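ATPase BagA (Mycobacterium tuberculosis H37Rv, PDB 6BS3) hydrolyses ATP as one subunit of the heterodimeric BagAB complex, an activity required for resistance to nitric oxide and to elevated glycerol. Local coordinates at residues A[193-196]-A[197-201]; A[173-176]-A[177-181]. All blocks are in the same frame, centred on the assembly; numbering follows the deposited sequence.

Contact 1. Residues A[193-196]-A[197-201]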
ATOM      1  N   GLU A 193     -15.677   9.651  26.182  1.00 69.12           N
ATOM      2  CA  GLU A 193     -14.779   9.802  27.326  1.00 68.15           C
ATOM      3  C   GLU A 193     -14.172   8.422  27.706  1.00 66.84           C
ATOM      4  O   GLU A 193     -12.963   8.328  27.953  1.00 65.64           O
ATOM      5  CB  GLU A 193     -15.540  10.428  28.502  1.00 69.88           C
ATOM      6  CG  GLU A 193     -14.648  11.141  29.503  1.00 86.71           C
ATOM      7  CD  GLU A 193     -15.290  11.491  30.836  1.00121.65           C
ATOM      8  OE1 GLU A 193     -16.499  11.821  30.859  1.00123.01           O
ATOM      9  OE2 GLU A 193     -14.574  11.447  31.863  1.00119.41           O
ATOM     10  N   GLY A 194     -15.026   7.387  27.699  1.00 59.39           N
ATOM     11  CA  GLY A 194     -14.681   6.000  27.971  1.00 57.40           C
ATOM     12  C   GLY A 194     -13.766   5.420  26.914  1.00 59.80           C
ATOM     13  O   GLY A 194     -12.912   4.592  27.229  1.00 59.58           O
ATOM     14  N   VAL A 195     -13.934   5.871  25.644  1.00 55.24           N
ATOM     15  CA  VAL A 195     -13.123   5.456  24.488  1.00 53.49           C
ATOM     16  C   VAL A 195     -11.704   6.016  24.668  1.00 56.49           C
ATOM     17  O   VAL A 195     -10.737   5.246  24.580  1.00 54.61           O
ATOM     18  CB  VAL A 195     -13.777   5.826  23.122  1.00 56.09           C
ATOM     19  CG1 VAL A 195     -12.842   5.505  21.950  1.00 55.44           C
ATOM     20  CG2 VAL A 195     -15.124   5.110  22.943  1.00 55.57           C
ATOM     21  N   VAL A 196     -11.597   7.340  24.977  1.00 53.85           N
ATOM     22  CA  VAL A 196     -10.345   8.063  25.249  1.00 54.33           C
ATOM     23  C   VAL A 196      -9.587   7.385  26.401  1.00 60.09           C
ATOM     24  O   VAL A 196      -8.384   7.153  26.272  1.00 60.67           O
ATOM     25  CB  VAL A 196     -10.599   9.568  25.565  1.00 58.32           C
ATOM     26  CG1 VAL A 196      -9.393  10.223  26.242  1.00 57.84           C
ATOM     27  CG2 VAL A 196     -10.983  10.336  24.314  1.00 58.13           C
ATOM     28  N   LYS A 197     -10.295   7.096  27.529  1.00 56.24           N
ATOM     29  CA  LYS A 197      -9.737   6.458  28.728  1.00 55.57           C
ATOM     30  C   LYS A 197      -9.150   5.095  28.385  1.00 57.79           C
ATOM     31  O   LYS A 197      -8.039   4.799  28.812  1.00 57.48           O
ATOM     32  CB  LYS A 197     -10.808   6.306  29.821  1.00 58.13           C
ATOM     33  CG  LYS A 197     -10.730   7.363  30.901  1.00 79.21           C
ATOM     34  CD  LYS A 197     -11.993   7.381  31.760  1.00 92.41           C
ATOM     35  CE  LYS A 197     -12.891   8.549  31.422  1.00102.10           C
ATOM     36  NZ  LYS A 197     -14.249   8.411  32.014  1.00109.03           N
ATOM     37  N   LEU A 198      -9.901   4.268  27.610  1.00 52.10           N
ATOM     38  CA  LEU A 198      -9.458   2.940  27.192  1.00 50.40           C
ATOM     39  C   LEU A 198      -8.197   3.032  26.339  1.00 53.53           C
ATOM     40  O   LEU A 198      -7.212   2.366  26.660  1.00 53.30           O
ATOM     41  CB  LEU A 198     -10.574   2.152  26.469  1.00 49.69           C
ATOM     42  CG  LEU A 198     -10.151   0.813  25.805  1.00 54.25           C
ATOM     43  CD1 LEU A 198      -9.666  -0.203  26.833  1.00 54.78           C
ATOM     44  CD2 LEU A 198     -11.273   0.214  25.014  1.00 55.39           C
ATOM     45  N   LEU A 199      -8.222   3.872  25.279  1.00 49.59           N
ATOM     46  CA  LEU A 199      -7.096   4.050  24.344  1.00 49.04           C
ATOM     47  C   LEU A 199      -5.798   4.496  24.999  1.00 53.39           C
ATOM     48  O   LEU A 199      -4.748   3.991  24.635  1.00 52.52           O
ATOM     49  CB  LEU A 199      -7.448   4.994  23.190  1.00 48.16           C
ATOM     50  CG  LEU A 199      -8.529   4.516  22.224  1.00 51.17           C
ATOM     51  CD1 LEU A 199      -8.920   5.628  21.264  1.00 49.44           C
ATOM     52  CD2 LEU A 199      -8.102   3.230  21.484  1.00 51.63           C
ATOM     53  N   HIS A 200      -5.882   5.400  25.984  1.00 50.81           N
ATOM     54  CA  HIS A 200      -4.735   5.961  26.710  1.00 50.85           C
ATOM     55  C   HIS A 200      -4.234   5.083  27.896  1.00 57.16           C
ATOM     56  O   HIS A 200      -3.148   5.334  28.411  1.00 58.31           O
ATOM     57  CB  HIS A 200      -5.046   7.411  27.157  1.00 50.53           C
ATOM     58  CG  HIS A 200      -5.048   8.344  25.989  1.00 53.43           C
ATOM     59  ND1 HIS A 200      -6.146   8.435  25.136  1.00 54.86           N
ATOM     60  CD2 HIS A 200      -4.053   9.117  25.497  1.00 54.88           C
ATOM     61  CE1 HIS A 200      -5.789   9.267  24.172  1.00 54.00           C
ATOM     62  NE2 HIS A 200      -4.541   9.704  24.344  1.00 54.64           N
ATOM     63  N   SER A 201      -4.967   4.014  28.255  1.00 53.52           N
ATOM     64  CA  SER A 201      -4.587   3.136  29.362  1.00 52.77           C
ATOM     65  C   SER A 201      -3.588   2.029  28.995  1.00 56.40           C
ATOM     66  O   SER A 201      -3.255   1.832  27.822  1.00 55.84           O
ATOM     67  CB  SER A 201      -5.829   2.531  30.014  1.00 55.03           C
ATOM     68  OG  SER A 201      -6.334   1.467  29.226  1.00 62.69           O
TER
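V195 and L199 meet one turn apart on the inner face of helix 188-200, an amphipathic helix of the P-loop ATPase domain, at its C-terminal end. Their side chains run side by side in the same direction, and V195 CG1, the branch that reaches the leucine, lies 4.0 Å from L199 CD1. L199 CG comes within 3.3 Å of V195 O, approaching from beyond the oxygen and off to one side. This is the tight side: both residues are buried, and V195 also packs against T138 and K142 of helix 130-146. The backbone beneath is regular, the bond from L199 N to V195 O being 2.9 Å long and nearly straight at 171°.

The solvent side is looser. There E193 and K197 are both exposed and form a salt bridge in which K197 NZ approaches E193 OE2 at 3.1 Å, a weak hydrogen bond. The lysine chain bends at chi3 (-104°) and crosses the glutamate obliquely, bringing CE and then NZ to the E193 OE2 side of the carboxylate.

Near the helix end, one carbonyl is gripped twice. V196 O accepts from H200 N at 3.1 Å and also from the imidazole, and the two donors approach from opposite faces of the carbonyl plane. Since H200 NE2 is hydrogen-bonded to M230 O, the ring is held at both nitrogens, which fixes its rotation. H200 ND1 reaches V196 O at 2.8 Å, with the oxygen only 8° out of the imidazole plane.

Contact 2. Residues A[173-176]-A[177-181]; sequences LDVT and KAVSD
D174 lays its carboxylate along the first methylenes of K177, the two side chains running side by side with D174 OD2 3.4 Å from K177 CG. With CG turned opposite the backbone N (chi1 -163°), the carboxylate folds back over the start of the helix. From there D174 OD1 takes a weak hydrogen bond from K177 N, long at 3.4 Å but fairly straight at 161°. No salt bridge accompanies this overlap: the lysine bends at chi2 and carries its ammonium group off from the carboxylate, leaving K177 NZ 6.6 Å from D174 OD2.

The backbone also serves the helix: D174 O accepts from A178 N at 3.1 Å with the donor in the carbonyl plane. One residue further on, V179 N bonds to V175 O at 3.1 Å. V179 CG2 meets V175 O roughly end-on, at 3.2 Å, whereas the nearest valine methyls, V175 CG1 and V179 CG2, are 4.2 Å apart. A178 and V179 reach V135 of helix 130-146, while V175 and V179 turn to helix 188-200, so two helices cover the buried side. At the far end the helical bonding weakens: S180 N makes a weak, bent bond to T176 O, at 135°. A side-chain acceptor on the N-cap residue, three positions before the amide it receives, is the signature of an aspartate N-cap, here opening helix 175-179.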
ATOM      1  N   LEU A 173      -7.442   7.334  15.909  1.00 47.34           N
ATOM      2  CA  LEU A 173      -7.503   7.246  17.368  1.00 47.11           C
ATOM      3  C   LEU A 173      -7.672   8.610  18.037  1.00 52.30           C
ATOM      4  O   LEU A 173      -7.651   8.697  19.264  1.00 52.75           O
ATOM      5  CB  LEU A 173      -6.285   6.471  17.921  1.00 46.63           C
ATOM      6  CG  LEU A 173      -6.116   5.044  17.365  1.00 49.68           C
ATOM      7  CD1 LEU A 173      -4.739   4.509  17.645  1.00 48.68           C
ATOM      8  CD2 LEU A 173      -7.224   4.112  17.848  1.00 48.73           C
ATOM      9  N   ASP A 174      -7.882   9.664  17.237  1.00 49.15           N
ATOM     10  CA  ASP A 174      -8.089  11.011  17.751  1.00 49.75           C
ATOM     11  C   ASP A 174      -9.589  11.237  17.994  1.00 56.82           C
ATOM     12  O   ASP A 174     -10.298  11.812  17.161  1.00 57.26           O
ATOM     13  CB  ASP A 174      -7.460  12.048  16.809  1.00 50.69           C
ATOM     14  CG  ASP A 174      -7.234  13.425  17.399  1.00 56.58           C
ATOM     15  OD1 ASP A 174      -7.807  13.719  18.479  1.00 56.21           O
ATOM     16  OD2 ASP A 174      -6.498  14.217  16.777  1.00 62.64           O
ATOM     17  N   VAL A 175     -10.067  10.737  19.138  1.00 55.83           N
ATOM     18  CA  VAL A 175     -11.472  10.784  19.571  1.00 57.93           C
ATOM     19  C   VAL A 175     -11.989  12.234  19.728  1.00 62.30           C
ATOM     20  O   VAL A 175     -13.124  12.516  19.355  1.00 62.22           O
ATOM     21  CB  VAL A 175     -11.694   9.912  20.843  1.00 63.66           C
ATOM     22  CG1 VAL A 175     -13.175   9.818  21.225  1.00 64.02           C
ATOM     23  CG2 VAL A 175     -11.116   8.515  20.646  1.00 63.60           C
ATOM     24  N   THR A 176     -11.143  13.143  20.221  1.00 59.33           N
ATOM     25  CA  THR A 176     -11.468  14.562  20.397  1.00 59.41           C
ATOM     26  C   THR A 176     -11.759  15.213  19.036  1.00 62.63           C
ATOM     27  O   THR A 176     -12.781  15.889  18.924  1.00 62.78           O
ATOM     28  CB  THR A 176     -10.378  15.251  21.242  1.00 66.98           C
ATOM     29  OG1 THR A 176     -10.406  14.667  22.547  1.00 68.93           O
ATOM     30  CG2 THR A 176     -10.568  16.758  21.359  1.00 64.60           C
ATOM     31  N   LYS A 177     -10.919  14.964  18.002  1.00 57.94           N
ATOM     32  CA  LYS A 177     -11.157  15.509  16.663  1.00 58.43           C
ATOM     33  C   LYS A 177     -12.376  14.881  15.974  1.00 65.08           C
ATOM     34  O   LYS A 177     -13.133  15.609  15.323  1.00 66.85           O
ATOM     35  CB  LYS A 177      -9.911  15.435  15.758  1.00 61.24           C
ATOM     36  CG  LYS A 177      -8.852  16.496  16.067  1.00 87.76           C
ATOM     37  CD  LYS A 177      -9.253  17.931  15.660  1.00103.06           C
ATOM     38  CE  LYS A 177      -8.444  18.977  16.396  1.00113.24           C
ATOM     39  NZ  LYS A 177      -8.719  20.350  15.891  1.00120.78           N
ATOM     40  N   ALA A 178     -12.581  13.552  16.128  1.00 60.12           N
ATOM     41  CA  ALA A 178     -13.716  12.855  15.526  1.00 60.16           C
ATOM     42  C   ALA A 178     -15.077  13.368  16.044  1.00 67.80           C
ATOM     43  O   ALA A 178     -15.995  13.583  15.251  1.00 68.49           O
ATOM     44  CB  ALA A 178     -13.591  11.350  15.738  1.00 60.33           C
ATOM     45  N   VAL A 179     -15.186  13.589  17.358  1.00 66.52           N
ATOM     46  CA  VAL A 179     -16.400  14.041  18.043  1.00 67.85           C
ATOM     47  C   VAL A 179     -16.712  15.529  17.743  1.00 76.67           C
ATOM     48  O   VAL A 179     -17.883  15.910  17.750  1.00 77.54           O
ATOM     49  CB  VAL A 179     -16.292  13.712  19.564  1.00 71.66           C
ATOM     50  CG1 VAL A 179     -17.373  14.386  20.388  1.00 71.71           C
ATOM     51  CG2 VAL A 179     -16.328  12.206  19.798  1.00 71.44           C
ATOM     52  N   SER A 180     -15.681  16.345  17.427  1.00 75.39           N
ATOM     53  CA  SER A 180     -15.795  17.788  17.134  1.00 75.88           C
ATOM     54  C   SER A 180     -16.767  18.152  15.995  1.00 81.90           C
ATOM     55  O   SER A 180     -17.274  19.269  15.966  1.00 81.99           O
ATOM     56  CB  SER A 180     -14.419  18.394  16.859  1.00 78.64           C
ATOM     57  OG  SER A 180     -13.979  18.160  15.529  1.00 84.44           O
ATOM     58  N   ASP A 181     -17.004  17.224  15.065  1.00 80.38           N
ATOM     59  CA  ASP A 181     -17.875  17.429  13.908  1.00 81.14           C
ATOM     60  C   ASP A 181     -19.219  16.714  14.067  1.00 83.23           C
ATOM     61  O   ASP A 181     -19.967  16.563  13.093  1.00 83.31           O
ATOM     62  CB  ASP A 181     -17.150  17.010  12.612  1.00 84.26           C
ATOM     63  CG  ASP A 181     -15.862  17.777  12.379  1.00100.68           C
ATOM     64  OD1 ASP A 181     -15.930  18.903  11.832  1.00101.20           O
ATOM     65  OD2 ASP A 181     -14.784  17.256  12.758  1.00110.61           O
TER

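In the fold
From the N terminus the chain reaches contact 2 first, just after helix 169-172, and completes it before contact 1 begins; the two are in series, neither nested nor crossed. Each is a local contact within one helix and closes no long loop. Between them the chain passes from helix 175-179 into helix 188-200, returning so that the contact centres lie 13 Å apart. V175 is the meeting point: its CB lies 3.6 Å from V196 CG2, and its CG2 lies 3.7 Å from L199 CD1. L173 and L199 add a second touch, and both reach L232. The two helices thereby pack together, and each also touches helix 130-146.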